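Probable porin (Pseudomonas aeruginosa, PDB 4FSP) probably acts as an outer-membrane porin of the OprD family, a beta-barrel that lets small solutes pass across the outer membrane. Local coordinates at residues F293-G298 against Y309-E314. Residues are numbered along the deposited sequence; the frame is centred on the assembly and turned at random.
Sequences FPYLEG and YNDFAE
Loop L7 of the 18-stranded OprD-type barrel, between strands 278-288 and 318-327, folds back on itself, and Phe293 and Tyr295 on its outgoing limb meet Ala313 and Asp311 on the returning one. Its strand 299-300 pairs with 134-135 in L3, and as in relatives the loop probably helps to narrow the pore. At the base, Phe293 N donates to Ala313 O at 3.3 Å, a fairly long bond, while Phe293 CB rests against Ala313 CB at 3.8 Å. The Phe293 ring takes no part: with CG anti to the backbone N (chi1 -178°), it turns from Ala313 to pack on wall strands 223-235, 240-252 and 262-273. The phenol of Tyr295 spans the gap and gives its hydroxyl proton to Asp311, OH to OD2 2.6 Å. The carboxylate meets the ring at its hydroxyl edge, the planes 69° apart, and OD2 accepts on its anti side. OD1 forms a salt bridge with Arg187, whose NE also pairs with Glu314. Asp311 is thus gripped through both oxygens, by a phenol and a guanidinium, which probably stabilises its charged form in this buried setting and links the limbs to the connection between strands 179-180 and 193-205, which carries Arg187.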
# COMPACT_ATOMS: atom_id res chain seq x y z
N PHE A 293 5.82 -7.11 13.38
CA PHE A 293 5.45 -5.79 12.91
C PHE A 293 3.93 -5.64 12.82
O PHE A 293 3.28 -6.34 12.05
CB PHE A 293 6.08 -5.56 11.54
CG PHE A 293 5.81 -4.20 10.97
CD1 PHE A 293 6.56 -3.09 11.36
CD2 PHE A 293 4.80 -4.02 10.04
CE1 PHE A 293 6.30 -1.82 10.84
CE2 PHE A 293 4.54 -2.75 9.49
CZ PHE A 293 5.29 -1.65 9.90
N PRO A 294 3.36 -4.70 13.58
CA PRO A 294 1.91 -4.54 13.55
C PRO A 294 1.46 -3.59 12.45
O PRO A 294 2.17 -2.64 12.08
CB PRO A 294 1.60 -3.91 14.91
CG PRO A 294 2.80 -3.06 15.18
CD PRO A 294 4.00 -3.77 14.53
N TYR A 295 0.27 -3.88 11.94
CA TYR A 295 -0.42 -3.05 10.95
C TYR A 295 -1.89 -3.44 10.90
O TYR A 295 -2.27 -4.47 11.46
CB TYR A 295 0.25 -3.14 9.58
CG TYR A 295 0.44 -4.54 8.97
CD1 TYR A 295 1.41 -5.42 9.47
CD2 TYR A 295 -0.27 -4.93 7.85
CE1 TYR A 295 1.61 -6.66 8.88
CE2 TYR A 295 -0.08 -6.16 7.26
CZ TYR A 295 0.87 -7.02 7.77
OH TYR A 295 1.05 -8.25 7.18
N LEU A 296 -2.72 -2.63 10.26
CA LEU A 296 -4.17 -2.84 10.34
C LEU A 296 -4.66 -3.91 9.37
O LEU A 296 -4.10 -4.07 8.27
CB LEU A 296 -4.93 -1.54 10.07
CG LEU A 296 -4.57 -0.35 10.96
CD1 LEU A 296 -5.21 0.94 10.45
CD2 LEU A 296 -4.97 -0.64 12.40
N GLU A 297 -5.69 -4.65 9.77
CA GLU A 297 -6.45 -5.47 8.84
C GLU A 297 -6.88 -4.64 7.63
O GLU A 297 -7.28 -3.47 7.78
CB GLU A 297 -7.71 -6.04 9.51
CG GLU A 297 -7.44 -7.03 10.63
CD GLU A 297 -8.71 -7.73 11.08
OE1 GLU A 297 -9.79 -7.42 10.53
OE2 GLU A 297 -8.63 -8.59 11.98
N GLY A 298 -6.81 -5.23 6.45
CA GLY A 298 -7.20 -4.54 5.23
C GLY A 298 -6.09 -3.76 4.55
O GLY A 298 -6.31 -3.18 3.48
N TYR A 309 2.83 -12.99 -0.85
CA TYR A 309 2.18 -13.71 0.24
C TYR A 309 2.70 -13.32 1.63
O TYR A 309 1.92 -13.00 2.53
CB TYR A 309 2.32 -15.22 0.05
CG TYR A 309 1.62 -16.01 1.13
CD1 TYR A 309 0.24 -16.02 1.23
CD2 TYR A 309 2.35 -16.74 2.07
CE1 TYR A 309 -0.41 -16.74 2.23
CE2 TYR A 309 1.71 -17.46 3.06
CZ TYR A 309 0.33 -17.45 3.14
OH TYR A 309 -0.30 -18.18 4.13
N ASN A 310 4.02 -13.37 1.82
CA ASN A 310 4.57 -13.23 3.17
C ASN A 310 5.16 -11.84 3.38
O ASN A 310 5.56 -11.17 2.42
CB ASN A 310 5.64 -14.29 3.45
CG ASN A 310 6.07 -14.32 4.91
OD1 ASN A 310 5.23 -14.39 5.82
ND2 ASN A 310 7.39 -14.29 5.14
N ASP A 311 5.21 -11.43 4.64
CA ASP A 311 5.70 -10.09 4.98
C ASP A 311 7.00 -10.14 5.79
O ASP A 311 7.54 -9.11 6.18
CB ASP A 311 4.63 -9.31 5.73
CG ASP A 311 4.17 -10.01 7.00
OD1 ASP A 311 4.74 -11.08 7.34
OD2 ASP A 311 3.25 -9.50 7.68
N PHE A 312 7.48 -11.36 6.03
CA PHE A 312 8.74 -11.56 6.72
C PHE A 312 8.84 -10.67 7.94
O PHE A 312 9.81 -9.93 8.09
CB PHE A 312 9.90 -11.33 5.75
CG PHE A 312 9.90 -12.30 4.61
CD1 PHE A 312 9.10 -12.08 3.49
CD2 PHE A 312 10.64 -13.48 4.68
CE1 PHE A 312 9.07 -12.99 2.44
CE2 PHE A 312 10.61 -14.40 3.64
CZ PHE A 312 9.81 -14.17 2.53
N ALA A 313 7.82 -10.75 8.79
CA ALA A 313 7.68 -9.83 9.92
C ALA A 313 7.34 -10.54 11.22
O ALA A 313 6.66 -9.97 12.08
CB ALA A 313 6.65 -8.74 9.60
N GLU A 314 7.82 -11.77 11.37
CA GLU A 314 7.79 -12.45 12.66
C GLU A 314 8.75 -11.78 13.62
O GLU A 314 9.73 -11.16 13.19
CB GLU A 314 8.19 -13.92 12.51
CG GLU A 314 7.21 -14.74 11.71
CD GLU A 314 5.84 -14.78 12.35
OE1 GLU A 314 5.75 -15.11 13.55
OE2 GLU A 314 4.84 -14.46 11.65